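PDB 1T71: phosphatase from Mycoplasma pneumoniae M129, which probably hydrolyses phosphate esters, perhaps 2',3'-cyclic nucleotides as its family is thought to do, at a centre that binds two ferric ions. Local coordinates for residues A[121-126]-A[138-143]; A[143-146]-A[152-155]; A[163-168]-A[182-187]; A[176-181]-A[255-260]. All blocks are in the same frame, centred on the assembly; numbering follows the deposited sequence.

Along the chain contact 1 comes first, contact 2 begins on Glu-143, the residue where contact 1 ends, and contacts 3 and 4 follow with their segments alternating. Contacts 1 and 2, with centres about 9 Å apart, both seat helix 137-145 on the neighbouring parallel strands 117-124 and 152-158. Contact 4, its centre about 12 Å from that of contact 2, starts from the next strand of this sheet, 178-182, and reaches toward the second sheet. The set thus runs from the helical layer, across a sheet and into the sandwich interior, while contact 3, about 16 Å from contact 4 between centres, lies off this line, where helix 162-172 meets the iron-binding loop at the end of strand 178-182.

Contact 1. Residues A[121-126]-A[138-143]; sequences TNLLGT and FKVLKE
Strand 121-124 and helix 138-143 run nearly antiparallel, their axes 9.7 Å apart at closest approach and at 160° to each other, with Leu-123 opposite Leu-141. Leu-123 carries most of this contact by spreading its two methyl groups over two successive residues of the helix. Its CD1 lies 3.9 Å from CB of Leu-141, so the methyl rests against the root of that side chain, and the two leucines cross at about a right angle. The other branch, CD2, meets CG1 of Val-140 at 4.0 Å; here the side chains slide past each other in opposite directions. This fork depends on a chi1 of -65°, which puts CG of Leu-123 beside its backbone N and opposite the carbonyl carbon. Two residues earlier on the same face of the strand, Thr-121 makes a looser approach, its CG2 standing 4.4 Å from CD2 of Leu-141. The hydroxyl of Thr-121 is engaged elsewhere, in a hydrogen bond with Ser-108, so the methyl is the part given to the helix. Phe-168 touches Leu-123 and Phe-172 touches Leu-141, both from helix 162-172, while Phe-157 of strand 152-158 also meets Leu-123. The arrangement is the first strand-to-helix joint of the beta-alpha-beta unit made by strand 117-124, helix 137-145 and strand 152-158. Since the contact is purely apolar and largely buried, the helix is held here by the fit of branched methyl groups and the exclusion of water, without any directional bond between the two segments.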
loop_
_atom_site.group_PDB
_atom_site.type_symbol
_atom_site.label_atom_id
_atom_site.label_comp_id
_atom_site.label_asym_id
_atom_site.label_seq_id
_atom_site.Cartn_x
_atom_site.Cartn_y
_atom_site.Cartn_z
ATOM N N THR A 121 10.291 -4.373 -0.517
ATOM C CA THR A 121 9.732 -5.655 -0.109
ATOM C C THR A 121 8.280 -5.509 0.351
ATOM O O THR A 121 7.919 -4.539 1.023
ATOM C CB THR A 121 10.569 -6.267 1.033
ATOM O OG1 THR A 121 11.922 -6.422 0.590
ATOM C CG2 THR A 121 10.022 -7.631 1.443
ATOM N N ASN A 122 7.464 -6.493 -0.014
ATOM C CA ASN A 122 6.041 -6.532 0.314
ATOM C C ASN A 122 5.791 -7.838 1.069
ATOM O O ASN A 122 6.255 -8.896 0.655
ATOM C CB ASN A 122 5.225 -6.472 -0.995
ATOM C CG ASN A 122 3.707 -6.488 -0.771
ATOM O OD1 ASN A 122 3.188 -5.937 0.212
ATOM N ND2 ASN A 122 2.987 -7.098 -1.713
ATOM N N LEU A 123 5.077 -7.760 2.185
ATOM C CA LEU A 123 4.788 -8.947 2.989
ATOM C C LEU A 123 3.345 -8.954 3.478
ATOM O O LEU A 123 2.712 -7.903 3.584
ATOM C CB LEU A 123 5.718 -9.001 4.201
ATOM C CG LEU A 123 7.218 -9.180 3.948
ATOM C CD1 LEU A 123 8.010 -8.520 5.072
ATOM C CD2 LEU A 123 7.545 -10.666 3.851
ATOM N N LEU A 124 2.835 -10.147 3.777
ATOM C CA LEU A 124 1.474 -10.318 4.285
ATOM C C LEU A 124 1.508 -10.650 5.774
ATOM O O LEU A 124 2.222 -11.558 6.211
ATOM C CB LEU A 124 0.751 -11.442 3.527
ATOM C CG LEU A 124 -0.034 -11.064 2.268
ATOM C CD1 LEU A 124 -0.323 -12.308 1.441
ATOM C CD2 LEU A 124 -1.333 -10.382 2.667
ATOM N N GLY A 125 0.735 -9.908 6.553
ATOM C CA GLY A 125 0.697 -10.150 7.982
ATOM C C GLY A 125 0.016 -11.467 8.276
ATOM O O GLY A 125 -0.859 -11.911 7.532
ATOM N N THR A 126 0.417 -12.104 9.366
ATOM C CA THR A 126 -0.172 -13.378 9.733
ATOM C C THR A 126 -1.604 -13.168 10.228
ATOM O O THR A 126 -2.398 -14.106 10.269
ATOM C CB THR A 126 0.669 -14.056 10.826
ATOM O OG1 THR A 126 0.303 -15.435 10.920
ATOM C CG2 THR A 126 0.439 -13.380 12.170
ATOM N N PHE A 138 7.937 -12.331 9.842
ATOM C CA PHE A 138 9.082 -12.005 10.687
ATOM C C PHE A 138 10.304 -12.814 10.265
ATOM O O PHE A 138 11.381 -12.264 10.031
ATOM C CB PHE A 138 8.755 -12.297 12.158
ATOM C CG PHE A 138 7.750 -11.352 12.760
ATOM C CD1 PHE A 138 8.169 -10.256 13.511
ATOM C CD2 PHE A 138 6.387 -11.541 12.559
ATOM C CE1 PHE A 138 7.244 -9.363 14.047
ATOM C CE2 PHE A 138 5.451 -10.648 13.094
ATOM C CZ PHE A 138 5.881 -9.557 13.839
ATOM N N LYS A 139 10.133 -14.126 10.162
ATOM C CA LYS A 139 11.237 -14.991 9.768
ATOM C C LYS A 139 11.707 -14.691 8.347
ATOM O O LYS A 139 12.902 -14.561 8.102
ATOM C CB LYS A 139 10.825 -16.461 9.900
ATOM C CG LYS A 139 10.390 -16.815 11.313
ATOM C CD LYS A 139 10.171 -18.301 11.503
ATOM C CE LYS A 139 9.765 -18.583 12.938
ATOM N NZ LYS A 139 9.599 -20.036 13.205
ATOM N N VAL A 140 10.767 -14.565 7.416
ATOM C CA VAL A 140 11.119 -14.280 6.025
ATOM C C VAL A 140 11.942 -13.010 5.854
ATOM O O VAL A 140 12.972 -13.022 5.186
ATOM C CB VAL A 140 9.858 -14.157 5.134
ATOM C CG1 VAL A 140 10.242 -13.624 3.749
ATOM C CG2 VAL A 140 9.190 -15.517 4.996
ATOM N N LEU A 141 11.486 -11.912 6.449
ATOM C CA LEU A 141 12.193 -10.647 6.315
ATOM C C LEU A 141 13.550 -10.688 7.006
ATOM O O LEU A 141 14.506 -10.082 6.531
ATOM C CB LEU A 141 11.337 -9.500 6.868
ATOM C CG LEU A 141 11.790 -8.061 6.583
ATOM C CD1 LEU A 141 12.808 -7.631 7.596
ATOM C CD2 LEU A 141 12.359 -7.943 5.175
ATOM N N LYS A 142 13.632 -11.417 8.117
ATOM C CA LYS A 142 14.881 -11.541 8.865
ATOM C C LYS A 142 15.943 -12.183 7.967
ATOM O O LYS A 142 17.054 -11.660 7.828
ATOM C CB LYS A 142 14.646 -12.396 10.111
ATOM C CG LYS A 142 15.567 -12.098 11.284
ATOM C CD LYS A 142 16.832 -12.920 11.240
ATOM C CE LYS A 142 17.663 -12.715 12.511
ATOM N NZ LYS A 142 16.940 -13.079 13.766
ATOM N N GLU A 143 15.593 -13.313 7.354
ATOM C CA GLU A 143 16.509 -14.010 6.454
ATOM C C GLU A 143 16.951 -13.116 5.304
ATOM O O GLU A 143 18.122 -13.118 4.916
ATOM C CB GLU A 143 15.856 -15.260 5.867
ATOM C CG GLU A 143 15.920 -16.474 6.757
ATOM C CD GLU A 143 15.955 -17.760 5.950
ATOM O OE1 GLU A 143 16.044 -18.848 6.567
ATOM O OE2 GLU A 143 15.899 -17.678 4.698
#

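Contact 2. Residues A[143-146]-A[152-155]; sequences ELIL and LHIV
Leu-144 and His-153 both send their side chains out on the far side from the backbone N, with chi1 of -173° and -159°, and this brings the leucine branch and the imidazole together between helix and strand. Ile-145 arrives differently. Its CB is not aimed at the strand, but a chi1 of -63° swings CG1 to the side of its own backbone N, and the further bend at chi2 brings CD1 to the ring. The two aliphatic chains then meet the same imidazole from different directions: CD2 of Leu-144 comes in at an edge, close to the ring plane, while CD1 of Ile-145 approaches obliquely and comes closer to the ring than the leucine methyl does. The backbones stay well apart, with 9.0 Å between CA of Ile-145 and CA of His-153. In the fold this is the second half of a beta-alpha-beta unit, in which helix 137-145 returns the chain to strand 152-158, the parallel neighbour of strand 117-124. That neighbouring strand shares in the packing, since Arg-119 and Thr-121 touch both Leu-144 and His-153. The methyl CD2 of Leu-144 also packs near the hydroxyl of Thr-121. Strand 178-182 lies along the other flank of strand 152-158. Val-176, from the loop before strand 178-182, packs against Ile-145.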
loop_
_atom_site.group_PDB
_atom_site.type_symbol
_atom_site.label_atom_id
_atom_site.label_comp_id
_atom_site.label_asym_id
_atom_site.label_seq_id
_atom_site.Cartn_x
_atom_site.Cartn_y
_atom_site.Cartn_z
ATOM N N GLU A 143 15.593 -13.313 7.354
ATOM C CA GLU A 143 16.509 -14.010 6.454
ATOM C C GLU A 143 16.951 -13.116 5.304
ATOM O O GLU A 143 18.122 -13.118 4.916
ATOM C CB GLU A 143 15.856 -15.260 5.867
ATOM C CG GLU A 143 15.920 -16.474 6.757
ATOM C CD GLU A 143 15.955 -17.760 5.950
ATOM O OE1 GLU A 143 16.044 -18.848 6.567
ATOM O OE2 GLU A 143 15.899 -17.678 4.698
ATOM N N LEU A 144 16.009 -12.365 4.744
ATOM C CA LEU A 144 16.327 -11.472 3.639
ATOM C C LEU A 144 17.318 -10.413 4.120
ATOM O O LEU A 144 18.289 -10.110 3.433
ATOM C CB LEU A 144 15.056 -10.797 3.112
ATOM C CG LEU A 144 15.208 -9.961 1.840
ATOM C CD1 LEU A 144 15.592 -10.868 0.671
ATOM C CD2 LEU A 144 13.899 -9.245 1.537
ATOM N N ILE A 145 17.073 -9.860 5.305
ATOM C CA ILE A 145 17.952 -8.836 5.866
ATOM C C ILE A 145 19.378 -9.357 6.014
ATOM O O ILE A 145 20.343 -8.665 5.678
ATOM C CB ILE A 145 17.484 -8.378 7.266
ATOM C CG1 ILE A 145 16.103 -7.724 7.184
ATOM C CG2 ILE A 145 18.508 -7.408 7.864
ATOM C CD1 ILE A 145 16.058 -6.462 6.377
ATOM N N LEU A 146 19.502 -10.578 6.525
ATOM C CA LEU A 146 20.810 -11.185 6.737
ATOM C C LEU A 146 21.570 -11.394 5.431
ATOM O O LEU A 146 22.763 -11.688 5.439
ATOM C CB LEU A 146 20.655 -12.507 7.494
ATOM C CG LEU A 146 20.054 -12.352 8.898
ATOM C CD1 LEU A 146 19.858 -13.716 9.547
ATOM C CD2 LEU A 146 20.969 -11.485 9.747
ATOM N N LEU A 152 19.213 1.053 1.168
ATOM C CA LEU A 152 17.873 1.412 1.608
ATOM C C LEU A 152 16.953 0.208 1.427
ATOM O O LEU A 152 17.059 -0.533 0.448
ATOM C CB LEU A 152 17.345 2.605 0.810
ATOM C CG LEU A 152 18.240 3.846 0.760
ATOM C CD1 LEU A 152 17.436 5.023 0.225
ATOM C CD2 LEU A 152 18.770 4.160 2.149
ATOM N N HIS A 153 16.054 0.013 2.382
ATOM C CA HIS A 153 15.123 -1.105 2.328
ATOM C C HIS A 153 13.753 -0.576 2.720
ATOM O O HIS A 153 13.542 -0.190 3.870
ATOM C CB HIS A 153 15.563 -2.197 3.305
ATOM C CG HIS A 153 15.003 -3.550 2.998
ATOM N ND1 HIS A 153 13.882 -3.737 2.215
ATOM C CD2 HIS A 153 15.393 -4.785 3.394
ATOM C CE1 HIS A 153 13.608 -5.026 2.142
ATOM N NE2 HIS A 153 14.509 -5.685 2.848
ATOM N N ILE A 154 12.839 -0.543 1.752
ATOM C CA ILE A 154 11.479 -0.054 1.963
ATOM C C ILE A 154 10.527 -1.238 2.096
ATOM O O ILE A 154 10.444 -2.081 1.203
ATOM C CB ILE A 154 11.042 0.843 0.778
ATOM C CG1 ILE A 154 11.923 2.099 0.740
ATOM C CG2 ILE A 154 9.572 1.222 0.905
ATOM C CD1 ILE A 154 11.698 2.980 -0.479
ATOM N N VAL A 155 9.808 -1.302 3.212
ATOM C CA VAL A 155 8.888 -2.411 3.446
ATOM C C VAL A 155 7.415 -2.032 3.582
ATOM O O VAL A 155 7.053 -1.159 4.372
ATOM C CB VAL A 155 9.278 -3.192 4.722
ATOM C CG1 VAL A 155 8.300 -4.340 4.951
ATOM C CG2 VAL A 155 10.702 -3.711 4.605
#

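Contact 3. Residues A[163-168]-A[182-187]. With FE (Fe (III) ion), chain C.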
loop_
_atom_site.group_PDB
_atom_site.type_symbol
_atom_site.label_atom_id
_atom_site.label_comp_id
_atom_site.label_asym_id
_atom_site.label_seq_id
_atom_site.Cartn_x
_atom_site.Cartn_y
_atom_site.Cartn_z
ATOM N N SER A 163 -1.498 -4.733 16.713
ATOM C CA SER A 163 -0.488 -5.402 17.520
ATOM C C SER A 163 0.549 -6.095 16.632
ATOM O O SER A 163 1.739 -6.018 16.916
ATOM C CB SER A 163 -1.125 -6.406 18.482
ATOM O OG SER A 163 -1.655 -7.515 17.782
ATOM N N GLU A 164 0.126 -6.760 15.556
ATOM C CA GLU A 164 1.115 -7.407 14.695
ATOM C C GLU A 164 1.977 -6.342 14.015
ATOM O O GLU A 164 3.187 -6.511 13.857
ATOM C CB GLU A 164 0.464 -8.280 13.616
ATOM C CG GLU A 164 1.507 -9.139 12.886
ATOM C CD GLU A 164 0.954 -9.978 11.743
ATOM O OE1 GLU A 164 1.692 -10.870 11.269
ATOM O OE2 GLU A 164 -0.196 -9.750 11.311
ATOM N N LYS A 165 1.347 -5.242 13.626
ATOM C CA LYS A 165 2.050 -4.150 12.960
ATOM C C LYS A 165 3.151 -3.560 13.843
ATOM O O LYS A 165 4.290 -3.395 13.414
ATOM C CB LYS A 165 1.058 -3.041 12.577
ATOM C CG LYS A 165 1.056 -2.683 11.094
ATOM C CD LYS A 165 0.126 -3.573 10.293
ATOM C CE LYS A 165 -1.325 -3.125 10.424
ATOM N NZ LYS A 165 -1.649 -1.934 9.582
ATOM N N ASN A 166 2.804 -3.235 15.083
ATOM C CA ASN A 166 3.768 -2.655 15.990
ATOM C C ASN A 166 4.811 -3.657 16.481
ATOM O O ASN A 166 5.937 -3.277 16.798
ATOM C CB ASN A 166 3.028 -1.980 17.143
ATOM C CG ASN A 166 2.414 -0.652 16.721
ATOM O OD1 ASN A 166 3.087 0.379 16.724
ATOM N ND2 ASN A 166 1.144 -0.680 16.326
ATOM N N ALA A 167 4.449 -4.934 16.538
ATOM C CA ALA A 167 5.408 -5.946 16.956
ATOM C C ALA A 167 6.461 -6.022 15.849
ATOM O O ALA A 167 7.652 -6.184 16.111
ATOM C CB ALA A 167 4.725 -7.293 17.123
ATOM N N PHE A 168 6.002 -5.884 14.609
ATOM C CA PHE A 168 6.879 -5.932 13.445
ATOM C C PHE A 168 7.808 -4.720 13.507
ATOM O O PHE A 168 9.003 -4.826 13.241
ATOM C CB PHE A 168 6.028 -5.911 12.164
ATOM C CG PHE A 168 6.788 -6.257 10.907
ATOM C CD1 PHE A 168 7.355 -5.258 10.116
ATOM C CD2 PHE A 168 6.916 -7.578 10.503
ATOM C CE1 PHE A 168 8.034 -5.574 8.935
ATOM C CE2 PHE A 168 7.594 -7.906 9.323
ATOM C CZ PHE A 168 8.151 -6.900 8.539
ATOM N N THR A 182 -0.178 -1.321 5.698
ATOM C CA THR A 182 -1.289 -1.096 4.770
ATOM C C THR A 182 -2.333 -2.185 5.015
ATOM O O THR A 182 -2.087 -3.103 5.800
ATOM C CB THR A 182 -0.834 -1.176 3.282
ATOM O OG1 THR A 182 -0.109 -2.396 3.056
ATOM C CG2 THR A 182 0.048 0.011 2.924
ATOM N N HIS A 183 -3.493 -2.053 4.363
ATOM C CA HIS A 183 -4.602 -3.020 4.443
ATOM C C HIS A 183 -5.861 -2.591 5.200
ATOM O O HIS A 183 -6.949 -3.038 4.847
ATOM C CB HIS A 183 -4.119 -4.379 4.993
ATOM C CG HIS A 183 -5.204 -5.405 5.140
ATOM N ND1 HIS A 183 -5.807 -6.019 4.061
ATOM C CD2 HIS A 183 -5.799 -5.921 6.243
ATOM C CE1 HIS A 183 -6.727 -6.865 4.490
ATOM N NE2 HIS A 183 -6.744 -6.824 5.811
ATOM N N THR A 184 -5.747 -1.729 6.215
ATOM C CA THR A 184 -7.003 -1.347 6.918
ATOM C C THR A 184 -7.779 -0.191 6.267
ATOM O O THR A 184 -8.913 0.089 6.659
ATOM C CB THR A 184 -6.711 -1.004 8.418
ATOM O OG1 THR A 184 -5.912 0.180 8.508
ATOM C CG2 THR A 184 -5.972 -2.166 9.093
ATOM N N HIS A 185 -7.179 0.473 5.282
ATOM C CA HIS A 185 -7.845 1.569 4.565
ATOM C C HIS A 185 -8.159 2.820 5.385
ATOM O O HIS A 185 -9.011 3.623 4.995
ATOM C CB HIS A 185 -9.156 1.079 3.946
ATOM C CG HIS A 185 -8.981 0.128 2.806
ATOM N ND1 HIS A 185 -7.777 -0.476 2.511
ATOM C CD2 HIS A 185 -9.868 -0.342 1.895
ATOM C CE1 HIS A 185 -7.931 -1.270 1.468
ATOM N NE2 HIS A 185 -9.190 -1.209 1.076
ATOM N N VAL A 186 -7.496 2.974 6.523
ATOM C CA VAL A 186 -7.697 4.133 7.381
ATOM C C VAL A 186 -6.317 4.565 7.843
ATOM O O VAL A 186 -5.606 3.799 8.489
ATOM C CB VAL A 186 -8.564 3.786 8.617
ATOM C CG1 VAL A 186 -8.554 4.945 9.612
ATOM C CG2 VAL A 186 -10.001 3.473 8.173
ATOM N N PRO A 187 -5.912 5.796 7.512
ATOM C CA PRO A 187 -4.585 6.240 7.942
ATOM C C PRO A 187 -4.501 6.409 9.458
ATOM O O PRO A 187 -5.481 6.784 10.100
ATOM C CB PRO A 187 -4.410 7.560 7.198
ATOM C CG PRO A 187 -5.802 8.119 7.209
ATOM C CD PRO A 187 -6.676 6.900 6.907
HETATM FE FE FE C . -5.869 -5.747 1.872
#
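Lys-165 points from helix 162-172 toward the loop 182-187, where its amine comes up against the backbone of Thr-182 and the methyl of Thr-184. Bends at chi2, chi3 and chi4 curl the lysine chain, and its amine ends near the backbone of Thr-182. NZ stops 4.0 Å from O of Thr-182, too long for a hydrogen bond, and 4.4 Å from CG2 of Thr-184; its actual hydrogen-bond partner is the carbonyl of Thr-202. Thr-182 turns its side chain away from the helix, with OG1 bonded to Asp-156, while Thr-184 turns toward it and its hydroxyl is hydrogen-bonded to Asp-203. Between these threonines, His-183 extends with CG opposite its backbone N (chi1 178°) and binds a ferric ion through ND1 at 2.2 Å. Glu-43 and Asn-71 bind the same iron, and His-158, another ligand of that iron site, meets the His-183 ring with the planes at about 70°. His-185, farther along the loop, serves the other iron site. With its hydrogen bond to Thr-202, the amine of Lys-165 only borders the metal-binding loop, and since NZ is 9.6 Å from the FE bound by His-183, any influence on the metal could only be indirect.

Contact 4. Residues A[176-181]-A[255-260]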
loop_
_atom_site.group_PDB
_atom_site.type_symbol
_atom_site.label_atom_id
_atom_site.label_comp_id
_atom_site.label_asym_id
_atom_site.label_seq_id
_atom_site.Cartn_x
_atom_site.Cartn_y
_atom_site.Cartn_z
ATOM N N VAL A 176 15.936 -1.711 8.799
ATOM C CA VAL A 176 15.338 -1.346 7.522
ATOM C C VAL A 176 15.115 0.164 7.472
ATOM O O VAL A 176 15.166 0.837 8.504
ATOM C CB VAL A 176 14.000 -2.116 7.324
ATOM C CG1 VAL A 176 13.059 -1.350 6.433
ATOM C CG2 VAL A 176 14.286 -3.483 6.711
ATOM N N THR A 177 14.891 0.698 6.275
ATOM C CA THR A 177 14.671 2.130 6.111
ATOM C C THR A 177 13.254 2.525 6.519
ATOM O O THR A 177 13.069 3.455 7.299
ATOM C CB THR A 177 14.903 2.571 4.651
ATOM O OG1 THR A 177 16.175 2.091 4.202
ATOM C CG2 THR A 177 14.873 4.090 4.544
ATOM N N THR A 178 12.251 1.831 5.985
ATOM C CA THR A 178 10.868 2.146 6.337
ATOM C C THR A 178 10.014 0.908 6.558
ATOM O O THR A 178 10.223 -0.136 5.940
ATOM C CB THR A 178 10.158 3.013 5.257
ATOM O OG1 THR A 178 9.844 2.204 4.118
ATOM C CG2 THR A 178 11.049 4.156 4.811
ATOM N N ILE A 179 9.054 1.049 7.461
ATOM C CA ILE A 179 8.104 0.003 7.792
ATOM C C ILE A 179 6.740 0.678 7.665
ATOM O O ILE A 179 6.295 1.356 8.596
ATOM C CB ILE A 179 8.267 -0.470 9.250
ATOM C CG1 ILE A 179 9.661 -1.064 9.474
ATOM C CG2 ILE A 179 7.186 -1.479 9.591
ATOM C CD1 ILE A 179 9.889 -2.378 8.772
ATOM N N PHE A 180 6.092 0.525 6.512
ATOM C CA PHE A 180 4.778 1.135 6.303
ATOM C C PHE A 180 3.684 0.078 6.286
ATOM O O PHE A 180 3.721 -0.849 5.472
ATOM C CB PHE A 180 4.723 1.909 4.978
ATOM C CG PHE A 180 5.629 3.114 4.918
ATOM C CD1 PHE A 180 5.966 3.819 6.071
ATOM C CD2 PHE A 180 6.096 3.579 3.689
ATOM C CE1 PHE A 180 6.753 4.972 6.002
ATOM C CE2 PHE A 180 6.884 4.732 3.609
ATOM C CZ PHE A 180 7.211 5.428 4.766
ATOM N N GLY A 181 2.717 0.211 7.187
ATOM C CA GLY A 181 1.618 -0.736 7.223
ATOM C C GLY A 181 0.509 -0.331 6.258
ATOM O O GLY A 181 0.291 0.857 6.011
ATOM N N LYS A 255 22.112 6.936 5.449
ATOM C CA LYS A 255 20.985 6.080 5.107
ATOM C C LYS A 255 19.968 5.968 6.240
ATOM O O LYS A 255 19.461 4.898 6.555
ATOM C CB LYS A 255 21.458 4.708 4.588
ATOM C CG LYS A 255 22.157 3.782 5.548
ATOM C CD LYS A 255 22.983 2.769 4.744
ATOM C CE LYS A 255 23.129 1.431 5.460
ATOM N NZ LYS A 255 21.825 0.688 5.537
ATOM N N LYS A 256 19.687 7.123 6.834
ATOM C CA LYS A 256 18.715 7.269 7.909
ATOM C C LYS A 256 17.632 8.174 7.327
ATOM O O LYS A 256 17.917 9.001 6.452
ATOM C CB LYS A 256 19.335 7.975 9.120
ATOM C CG LYS A 256 20.522 7.267 9.735
ATOM C CD LYS A 256 20.128 5.898 10.256
ATOM C CE LYS A 256 21.292 5.246 10.980
ATOM N NZ LYS A 256 20.938 3.900 11.499
ATOM N N VAL A 257 16.397 8.019 7.788
ATOM C CA VAL A 257 15.334 8.875 7.296
ATOM C C VAL A 257 15.554 10.225 7.954
ATOM O O VAL A 257 15.764 10.314 9.163
ATOM C CB VAL A 257 13.942 8.330 7.662
ATOM C CG1 VAL A 257 12.866 9.355 7.310
ATOM C CG2 VAL A 257 13.695 7.031 6.911
ATOM N N ILE A 258 15.503 11.273 7.149
ATOM C CA ILE A 258 15.728 12.627 7.627
ATOM C C ILE A 258 14.454 13.439 7.769
ATOM O O ILE A 258 14.434 14.445 8.474
ATOM C CB ILE A 258 16.699 13.366 6.670
ATOM C CG1 ILE A 258 18.113 12.817 6.853
ATOM C CG2 ILE A 258 16.669 14.865 6.921
ATOM C CD1 ILE A 258 19.124 13.448 5.920
ATOM N N LYS A 259 13.392 13.005 7.105
ATOM C CA LYS A 259 12.136 13.732 7.173
ATOM C C LYS A 259 10.945 12.893 6.729
ATOM O O LYS A 259 11.081 11.992 5.902
ATOM C CB LYS A 259 12.241 15.003 6.317
ATOM C CG LYS A 259 10.931 15.748 6.118
ATOM C CD LYS A 259 11.152 17.192 5.678
ATOM C CE LYS A 259 11.807 18.012 6.793
ATOM N NZ LYS A 259 11.788 19.489 6.511
ATOM N N THR A 260 9.784 13.187 7.307
ATOM C CA THR A 260 8.547 12.497 6.971
ATOM C C THR A 260 7.368 13.429 7.177
ATOM O O THR A 260 7.384 14.283 8.060
ATOM C CB THR A 260 8.299 11.258 7.852
ATOM O OG1 THR A 260 8.179 11.665 9.222
ATOM C CG2 THR A 260 9.428 10.259 7.701
HETATM O O HOH W 1 18.197 2.450 5.812
#
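The interior of the two-sheet sandwich, as in calcineurin-like metallophosphoesterases, is where Thr-177 and Val-257 meet: one just ahead of strand 178-182 in one sheet, the other on the segment that leads into the edge strand 259-267 of the second. Val-257 aims its side chain at the facing segment, and its chi1 of 172° places CG1 anti to the backbone N and leaves CG2 to face Thr-177. That methyl, CG2 of Val-257, lies 3.7 Å from O of Thr-177 and 4.0 Å from CG2 of the same residue, so one branch touches both the backbone and the side chain. Thr-178 adds a looser methyl contact, its CG2 being 4.4 Å from CG2 of Val-257. Thr-178 also lies over the rim of the Phe-180 ring, with CB 3.8 Å above the ring plane. The polar side of Thr-177 faces a water, which stands 2.6 Å from its OG1 and appears to donate to O of Lys-255 at 2.9 Å, linking the segments where they do not bond directly. OG1 also accepts the backbone N-H of His-153, so two partners grip this buried hydroxyl. Next to Val-257, Ile-258 and Lys-259 form a classic beta bulge against strand 241-249. Farther into the sandwich Phe-180 meets Phe-9 and Phe-248 edge-to-face, while on either flank strand 178-182 pairs with strands 152-158 and 199-201.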